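Local structure of putative two-component sensor histidine kinase protein (Sinorhizobium meliloti, 3HCY) at residues R23-L28 against R41-H46; I90-F95 against T110-P115. The protein is probably a sensor histidine kinase that passes phosphate from ATP to a protein histidine, this chain being its GAF domain. All coordinates share one frame; numbering follows the deposited sequence.

In the fold
Both contacts are laid on one antiparallel sheet of the GAF domain, in which strands 23-29 and 104-112 are neighbours. Interaction 1 lies at the outer side, where edge strand 35-41 runs out into the loop before helix 45-50; it is partly buried and relies on backbone bonds and an arginine. Interaction 2 is the more buried of the two, joining the arms of hairpin 92-99/104-112 with a three-pair ladder ending in a beta bulge and with apolar side chains; its exposed residues are Asp113 to Pro115, just past the strand. They meet directly: Arg23 NE forms a salt bridge with Asp113 OD1, Ser25 OG probably hydrogen-bonds Tyr111 OH, and Leu43 packs on the Tyr111 ring.

Interaction 1 (R23-L28 against R41-H46); sequences RASILL and RGLSEH
Arg23 lies along the backbone of Arg41 and Gly42, touching it from its first side-chain carbon to its tip. Arg23 CB sits 3.2 Å from Arg41 O, CG passes near the Gly42 carbonyl, and Arg23 CD lies 3.4 Å from Gly42 O while also meeting the CD2 branch of Leu43. The chain is extended from CG to NE (chi3 -175°), which carries the guanidinium past the carbonyl until NH1 can turn back to it. Arg23 NH1 donates to Gly42 O over 3.1 Å; the bond is bent, 137° at the hydrogen, and the oxygen stands 29° out of the guanidinium plane. The guanidinium also forms salt bridges, NE with Asp113 and NH1 with Glu88. Behind the side chain, Ala24 and Arg41 form an antiparallel hydrogen-bonded pair, the end of the ladder between strand 23-29 and edge strand 35-41 of the GAF-domain sheet. Ala24 N to Arg41 O is 2.7 Å and nearly straight, and Arg41 N returns a bond to Ala24 O. A cis peptide then leads into Gly42 as the chain leaves the sheet. Leu43 brings its other branch inward, Leu43 CD1 resting 3.7 Å from Ser25 CB. Ser25 OG and Tyr111 OH probably share a hydrogen bond, and the Arg41 guanidinium reaches Asp13 and Glu9 of helix 5-19.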
ATOM      1  N   ARG A  23     -11.134   6.296 -12.670  1.00 15.93           N
ATOM      2  CA  ARG A  23     -12.025   5.628 -11.754  1.00 16.14           C
ATOM      3  C   ARG A  23     -11.248   4.410 -11.308  1.00 16.28           C
ATOM      4  O   ARG A  23     -10.294   4.012 -11.996  1.00 17.01           O
ATOM      5  CB  ARG A  23     -13.333   5.164 -12.423  1.00 16.10           C
ATOM      6  CG  ARG A  23     -13.814   5.905 -13.663  1.00 16.69           C
ATOM      7  CD  ARG A  23     -14.911   5.122 -14.344  1.00 18.16           C
ATOM      8  NE  ARG A  23     -15.368   5.699 -15.606  1.00 18.31           N
ATOM      9  CZ  ARG A  23     -16.652   5.945 -15.912  1.00 19.96           C
ATOM     10  NH1 ARG A  23     -17.630   5.665 -15.044  1.00 18.25           N
ATOM     11  NH2 ARG A  23     -16.980   6.474 -17.107  1.00 19.81           N
ATOM     12  N   ALA A  24     -11.646   3.840 -10.172  1.00 15.79           N
ATOM     13  CA  ALA A  24     -11.026   2.666  -9.609  1.00 16.32           C
ATOM     14  C   ALA A  24     -12.036   1.821  -8.726  1.00 17.57           C
ATOM     15  O   ALA A  24     -13.098   2.315  -8.282  1.00 16.82           O
ATOM     16  CB  ALA A  24      -9.797   3.072  -8.828  1.00 14.60           C
ATOM     17  N   SER A  25     -11.713   0.539  -8.490  1.00 18.34           N
ATOM     18  CA  SER A  25     -12.572  -0.306  -7.652  1.00 18.79           C
ATOM     19  C   SER A  25     -11.812  -1.435  -6.977  1.00 18.86           C
ATOM     20  O   SER A  25     -10.703  -1.788  -7.417  1.00 18.88           O
ATOM     21  CB  SER A  25     -13.625  -0.926  -8.531  1.00 19.20           C
ATOM     22  OG  SER A  25     -13.003  -1.670  -9.587  1.00 20.08           O
ATOM     23  N   ILE A  26     -12.417  -2.020  -5.935  1.00 18.37           N
ATOM     24  CA  ILE A  26     -11.876  -3.256  -5.319  1.00 17.78           C
ATOM     25  C   ILE A  26     -12.976  -4.303  -5.319  1.00 18.30           C
ATOM     26  O   ILE A  26     -14.123  -3.989  -4.974  1.00 18.09           O
ATOM     27  CB  ILE A  26     -11.352  -3.047  -3.850  1.00 17.53           C
ATOM     28  CG1 ILE A  26     -10.323  -1.879  -3.806  1.00 17.93           C
ATOM     29  CG2 ILE A  26     -10.784  -4.369  -3.293  1.00 13.19           C
ATOM     30  CD1 ILE A  26     -10.136  -1.087  -2.483  1.00 14.77           C
ATOM     31  N   LEU A  27     -12.644  -5.534  -5.717  1.00 18.16           N
ATOM     32  CA  LEU A  27     -13.619  -6.607  -5.678  1.00 18.01           C
ATOM     33  C   LEU A  27     -12.985  -7.804  -4.965  1.00 17.80           C
ATOM     34  O   LEU A  27     -11.785  -8.080  -5.076  1.00 17.04           O
ATOM     35  CB  LEU A  27     -14.131  -6.981  -7.104  1.00 17.99           C
ATOM     36  CG  LEU A  27     -14.640  -5.896  -8.097  1.00 18.49           C
ATOM     37  CD1 LEU A  27     -13.490  -4.962  -8.613  1.00 20.43           C
ATOM     38  CD2 LEU A  27     -15.401  -6.428  -9.301  1.00 12.18           C
ATOM     39  N   LEU A  28     -13.824  -8.546  -4.266  1.00 17.82           N
ATOM     40  CA  LEU A  28     -13.377  -9.714  -3.509  1.00 18.12           C
ATOM     41  C   LEU A  28     -14.297 -10.919  -3.781  1.00 18.17           C
ATOM     42  O   LEU A  28     -15.459 -10.751  -4.137  1.00 18.37           O
ATOM     43  CB  LEU A  28     -13.355  -9.366  -1.988  1.00 18.23           C
ATOM     44  CG  LEU A  28     -12.213  -8.442  -1.511  1.00 15.77           C
ATOM     45  CD1 LEU A  28     -12.253  -8.315  -0.044  1.00 14.16           C
ATOM     46  CD2 LEU A  28     -10.872  -8.981  -1.949  1.00 12.89           C
ATOM     47  N   ARG A  41     -14.773   4.129  -6.874  1.00 18.36           N
ATOM     48  CA  ARG A  41     -15.199   5.430  -7.400  1.00 19.41           C
ATOM     49  C   ARG A  41     -14.806   5.642  -8.826  1.00 19.69           C
ATOM     50  O   ARG A  41     -13.882   5.013  -9.253  1.00 21.33           O
ATOM     51  CB  ARG A  41     -14.574   6.550  -6.589  1.00 19.91           C
ATOM     52  CG  ARG A  41     -13.179   6.426  -6.128  1.00 20.30           C
ATOM     53  CD  ARG A  41     -13.131   7.072  -4.681  1.00 26.82           C
ATOM     54  NE  ARG A  41     -11.792   7.373  -4.119  1.00 29.65           N
ATOM     55  CZ  ARG A  41     -11.455   7.378  -2.824  1.00 28.79           C
ATOM     56  NH1 ARG A  41     -12.290   7.021  -1.865  1.00 29.51           N
ATOM     57  NH2 ARG A  41     -10.216   7.681  -2.503  1.00 29.94           N
ATOM     58  N   GLY A  42     -15.445   6.483  -9.621  1.00 19.90           N
ATOM     59  CA  GLY A  42     -16.840   6.699  -9.720  1.00 20.45           C
ATOM     60  C   GLY A  42     -17.244   5.696 -10.832  1.00 20.90           C
ATOM     61  O   GLY A  42     -17.221   5.999 -12.004  1.00 20.67           O
ATOM     62  N   LEU A  43     -17.449   4.446 -10.420  1.00 21.61           N
ATOM     63  CA  LEU A  43     -18.321   3.529 -11.101  1.00 21.57           C
ATOM     64  C   LEU A  43     -19.724   3.796 -10.569  1.00 21.64           C
ATOM     65  O   LEU A  43     -19.915   4.144  -9.391  1.00 20.92           O
ATOM     66  CB  LEU A  43     -17.949   2.066 -10.767  1.00 21.43           C
ATOM     67  CG  LEU A  43     -16.538   1.661 -11.226  1.00 21.25           C
ATOM     68  CD1 LEU A  43     -16.239   0.192 -10.957  1.00 18.23           C
ATOM     69  CD2 LEU A  43     -16.312   2.013 -12.704  1.00 21.29           C
ATOM     70  N   SER A  44     -20.711   3.590 -11.436  1.00 21.34           N
ATOM     71  CA  SER A  44     -22.090   3.597 -10.991  1.00 21.00           C
ATOM     72  C   SER A  44     -22.453   2.180 -10.463  1.00 21.43           C
ATOM     73  O   SER A  44     -21.855   1.156 -10.866  1.00 20.53           O
ATOM     74  CB  SER A  44     -22.994   3.966 -12.146  1.00 20.17           C
ATOM     75  OG  SER A  44     -22.996   2.863 -13.015  1.00 18.69           O
ATOM     76  N   GLU A  45     -23.479   2.145  -9.611  1.00 21.48           N
ATOM     77  CA  GLU A  45     -24.087   0.901  -9.173  1.00 21.69           C
ATOM     78  C   GLU A  45     -24.651   0.123 -10.327  1.00 21.55           C
ATOM     79  O   GLU A  45     -24.506  -1.086 -10.412  1.00 21.12           O
ATOM     80  CB  GLU A  45     -25.159   1.234  -8.191  1.00 22.17           C
ATOM     81  CG  GLU A  45     -24.514   1.693  -6.882  1.00 24.72           C
ATOM     82  CD  GLU A  45     -25.488   2.238  -5.848  1.00 29.15           C
ATOM     83  OE1 GLU A  45     -26.699   2.436  -6.154  1.00 32.75           O
ATOM     84  OE2 GLU A  45     -25.020   2.466  -4.706  1.00 32.14           O
ATOM     85  N   HIS A  46     -25.233   0.831 -11.275  1.00 21.92           N
ATOM     86  CA  HIS A  46     -25.701   0.174 -12.459  1.00 22.56           C
ATOM     87  C   HIS A  46     -24.594  -0.664 -13.015  1.00 23.58           C
ATOM     88  O   HIS A  46     -24.795  -1.826 -13.297  1.00 23.79           O
ATOM     89  CB  HIS A  46     -26.133   1.180 -13.476  1.00 22.50           C
ATOM     90  CG  HIS A  46     -26.725   0.569 -14.698  1.00 23.85           C
ATOM     91  ND1 HIS A  46     -28.031   0.117 -14.746  1.00 25.40           N
ATOM     92  CD2 HIS A  46     -26.204   0.365 -15.938  1.00 24.16           C
ATOM     93  CE1 HIS A  46     -28.284  -0.344 -15.966  1.00 25.55           C
ATOM     94  NE2 HIS A  46     -27.191  -0.215 -16.705  1.00 22.40           N
TER

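Interaction 2 (I90-F95 against T110-P115); sequences IAALGF and TYYDRP
Leu93 and Ile90 both touch the Tyr111 ring along its CD1 side. Leu93 brings its CD2 methyl to the ring edge, near the ring plane, 3.9 Å from Tyr111 CE1. Ile90 comes in obliquely with CD1, which meets Tyr111 CD1. The ring is placed by a chi1 of -57°, which sets CG beside the backbone N of Tyr111 and anti to its carbonyl carbon. Behind this cluster Leu93 packs on Val69 of the next strand, while Tyr111 also touches Leu43. On the opposite face of the sheet Ala92 CB lies 3.8 Å from Tyr112 CB, and Thr110 OG1 lies beside the backbone of Gly94. At the open end of the hairpin, Ala91 CB lies 3.5 Å from Pro115 CD and beside the Arg114 backbone.

Strands 92-99 and 104-112 are the arms of a beta hairpin. Gly94 and Thr110 exchange two bonds, Gly94 N to Thr110 O at 2.8 Å and Thr110 N to Gly94 O at 3.0 Å. Between the hydrogen-bonded pairs, Leu93 CA-H approaches Thr110 O and Tyr111 CA-H approaches Ala92 O. The ladder ends in a classic beta bulge: Ala91 N and Ala92 N both donate to Tyr112 O, each at 2.9 Å, and the Ala92 bond is the more bent at 136°. Tyr112 N donates to Ala92 O from above the carbonyl plane. Apolar contacts thus seat the Tyr111 ring, whereas its buried hydroxyl and, at the outer margin, the Asp113 charge are directed to strand 23-29, so the hairpin is tied to the next strand by polar side chains as well as by backbone.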
ATOM      1  N   ILE A  90     -16.281   3.703 -20.062  1.00 14.81           N
ATOM      2  CA  ILE A  90     -14.876   3.267 -19.859  1.00 15.22           C
ATOM      3  C   ILE A  90     -14.243   2.746 -21.173  1.00 16.60           C
ATOM      4  O   ILE A  90     -14.905   2.011 -21.924  1.00 18.59           O
ATOM      5  CB  ILE A  90     -14.820   2.103 -18.832  1.00 14.81           C
ATOM      6  CG1 ILE A  90     -15.204   2.604 -17.445  1.00 14.33           C
ATOM      7  CG2 ILE A  90     -13.463   1.331 -18.860  1.00 12.37           C
ATOM      8  CD1 ILE A  90     -15.951   1.539 -16.612  1.00 12.26           C
ATOM      9  N   ALA A  91     -12.974   3.103 -21.428  1.00 16.73           N
ATOM     10  CA  ALA A  91     -12.224   2.742 -22.645  1.00 16.34           C
ATOM     11  C   ALA A  91     -11.033   1.783 -22.345  1.00 17.15           C
ATOM     12  O   ALA A  91     -10.529   1.079 -23.229  1.00 17.29           O
ATOM     13  CB  ALA A  91     -11.694   4.041 -23.317  1.00 15.47           C
ATOM     14  N   ALA A  92     -10.536   1.797 -21.116  1.00 17.67           N
ATOM     15  CA  ALA A  92      -9.346   1.069 -20.819  1.00 18.50           C
ATOM     16  C   ALA A  92      -9.421   0.604 -19.377  1.00 19.44           C
ATOM     17  O   ALA A  92     -10.041   1.259 -18.539  1.00 19.67           O
ATOM     18  CB  ALA A  92      -8.135   1.934 -21.068  1.00 18.77           C
ATOM     19  N   LEU A  93      -8.842  -0.563 -19.099  1.00 20.26           N
ATOM     20  CA  LEU A  93      -8.864  -1.084 -17.746  1.00 20.55           C
ATOM     21  C   LEU A  93      -7.651  -1.962 -17.389  1.00 20.99           C
ATOM     22  O   LEU A  93      -7.004  -2.615 -18.236  1.00 19.58           O
ATOM     23  CB  LEU A  93     -10.159  -1.861 -17.462  1.00 20.86           C
ATOM     24  CG  LEU A  93     -11.416  -1.904 -18.358  1.00 21.63           C
ATOM     25  CD1 LEU A  93     -11.130  -2.486 -19.761  1.00 22.37           C
ATOM     26  CD2 LEU A  93     -12.507  -2.720 -17.645  1.00 18.34           C
ATOM     27  N   GLY A  94      -7.387  -1.964 -16.087  1.00 22.13           N
ATOM     28  CA  GLY A  94      -6.261  -2.677 -15.504  1.00 23.27           C
ATOM     29  C   GLY A  94      -6.763  -3.546 -14.380  1.00 23.95           C
ATOM     30  O   GLY A  94      -7.430  -3.058 -13.463  1.00 24.73           O
ATOM     31  N   PHE A  95      -6.441  -4.828 -14.467  1.00 24.15           N
ATOM     32  CA  PHE A  95      -6.778  -5.783 -13.432  1.00 25.08           C
ATOM     33  C   PHE A  95      -5.532  -6.254 -12.673  1.00 23.73           C
ATOM     34  O   PHE A  95      -4.652  -6.844 -13.251  1.00 23.24           O
ATOM     35  CB  PHE A  95      -7.391  -7.048 -14.023  1.00 26.07           C
ATOM     36  CG  PHE A  95      -8.542  -6.829 -14.965  1.00 29.27           C
ATOM     37  CD1 PHE A  95      -9.832  -7.206 -14.590  1.00 31.36           C
ATOM     38  CD2 PHE A  95      -8.327  -6.362 -16.269  1.00 31.21           C
ATOM     39  CE1 PHE A  95     -10.886  -7.070 -15.464  1.00 30.87           C
ATOM     40  CE2 PHE A  95      -9.388  -6.220 -17.157  1.00 30.11           C
ATOM     41  CZ  PHE A  95     -10.659  -6.570 -16.754  1.00 30.65           C
ATOM     42  N   THR A 110      -8.198  -0.420 -12.204  1.00 20.10           N
ATOM     43  CA  THR A 110      -8.082   0.960 -12.610  1.00 20.08           C
ATOM     44  C   THR A 110      -8.817   1.045 -13.927  1.00 20.11           C
ATOM     45  O   THR A 110      -8.712   0.151 -14.736  1.00 20.21           O
ATOM     46  CB  THR A 110      -6.652   1.310 -12.863  1.00 20.03           C
ATOM     47  OG1 THR A 110      -6.120   0.300 -13.729  1.00 21.42           O
ATOM     48  CG2 THR A 110      -5.877   1.359 -11.565  1.00 15.94           C
ATOM     49  N   TYR A 111      -9.560   2.115 -14.115  1.00 20.45           N
ATOM     50  CA  TYR A 111     -10.363   2.339 -15.307  1.00 20.79           C
ATOM     51  C   TYR A 111      -9.899   3.662 -15.914  1.00 21.16           C
ATOM     52  O   TYR A 111      -9.514   4.591 -15.181  1.00 20.99           O
ATOM     53  CB  TYR A 111     -11.839   2.448 -14.939  1.00 20.46           C
ATOM     54  CG  TYR A 111     -12.398   1.257 -14.208  1.00 22.23           C
ATOM     55  CD1 TYR A 111     -12.759   0.102 -14.888  1.00 23.99           C
ATOM     56  CD2 TYR A 111     -12.605   1.278 -12.827  1.00 25.16           C
ATOM     57  CE1 TYR A 111     -13.301  -1.014 -14.216  1.00 25.00           C
ATOM     58  CE2 TYR A 111     -13.152   0.155 -12.151  1.00 24.32           C
ATOM     59  CZ  TYR A 111     -13.493  -0.962 -12.860  1.00 24.48           C
ATOM     60  OH  TYR A 111     -13.994  -2.062 -12.240  1.00 27.48           O
ATOM     61  N   TYR A 112      -9.913   3.740 -17.235  1.00 21.75           N
ATOM     62  CA  TYR A 112      -9.603   4.978 -17.934  1.00 23.01           C
ATOM     63  C   TYR A 112     -10.683   5.229 -18.970  1.00 24.00           C
ATOM     64  O   TYR A 112     -11.009   4.321 -19.757  1.00 24.41           O
ATOM     65  CB  TYR A 112      -8.261   4.881 -18.637  1.00 23.02           C
ATOM     66  CG  TYR A 112      -7.094   4.738 -17.691  1.00 24.59           C
ATOM     67  CD1 TYR A 112      -6.302   5.831 -17.360  1.00 24.55           C
ATOM     68  CD2 TYR A 112      -6.771   3.498 -17.141  1.00 26.05           C
ATOM     69  CE1 TYR A 112      -5.223   5.699 -16.536  1.00 25.89           C
ATOM     70  CE2 TYR A 112      -5.701   3.366 -16.286  1.00 27.51           C
ATOM     71  CZ  TYR A 112      -4.927   4.465 -15.990  1.00 28.52           C
ATOM     72  OH  TYR A 112      -3.852   4.320 -15.116  1.00 33.59           O
ATOM     73  N   ASP A 113     -11.237   6.443 -18.961  1.00 24.48           N
ATOM     74  CA  ASP A 113     -12.333   6.819 -19.851  1.00 25.28           C
ATOM     75  C   ASP A 113     -11.905   6.952 -21.359  1.00 25.83           C
ATOM     76  O   ASP A 113     -12.742   7.054 -22.244  1.00 25.47           O
ATOM     77  CB  ASP A 113     -12.916   8.160 -19.388  1.00 25.48           C
ATOM     78  CG  ASP A 113     -13.529   8.105 -18.022  1.00 25.94           C
ATOM     79  OD1 ASP A 113     -13.981   7.000 -17.669  1.00 26.64           O
ATOM     80  OD2 ASP A 113     -13.569   9.175 -17.337  1.00 24.66           O
ATOM     81  N   ARG A 114     -10.614   7.019 -21.643  1.00 26.86           N
ATOM     82  CA  ARG A 114     -10.124   6.976 -23.036  1.00 28.40           C
ATOM     83  C   ARG A 114      -8.987   5.959 -23.045  1.00 28.56           C
ATOM     84  O   ARG A 114      -8.460   5.582 -21.988  1.00 28.55           O
ATOM     85  CB  ARG A 114      -9.679   8.347 -23.588  1.00 27.90           C
ATOM     86  CG  ARG A 114      -8.454   8.915 -22.888  1.00 33.46           C
ATOM     87  CD  ARG A 114      -8.023  10.341 -23.342  1.00 39.77           C
ATOM     88  NE  ARG A 114      -6.807  10.876 -22.696  1.00 43.74           N
ATOM     89  CZ  ARG A 114      -6.754  11.484 -21.496  1.00 47.45           C
ATOM     90  NH1 ARG A 114      -7.853  11.627 -20.726  1.00 50.19           N
ATOM     91  NH2 ARG A 114      -5.584  11.949 -21.037  1.00 46.34           N
ATOM     92  N   PRO A 115      -8.643   5.462 -24.234  1.00 29.09           N
ATOM     93  CA  PRO A 115      -7.574   4.480 -24.359  1.00 28.97           C
ATOM     94  C   PRO A 115      -6.323   4.820 -23.579  1.00 28.84           C
ATOM     95  O   PRO A 115      -6.010   5.987 -23.360  1.00 27.44           O
ATOM     96  CB  PRO A 115      -7.279   4.496 -25.845  1.00 28.67           C
ATOM     97  CG  PRO A 115      -8.610   4.752 -26.472  1.00 28.64           C
ATOM     98  CD  PRO A 115      -9.384   5.618 -25.503  1.00 29.05           C
TER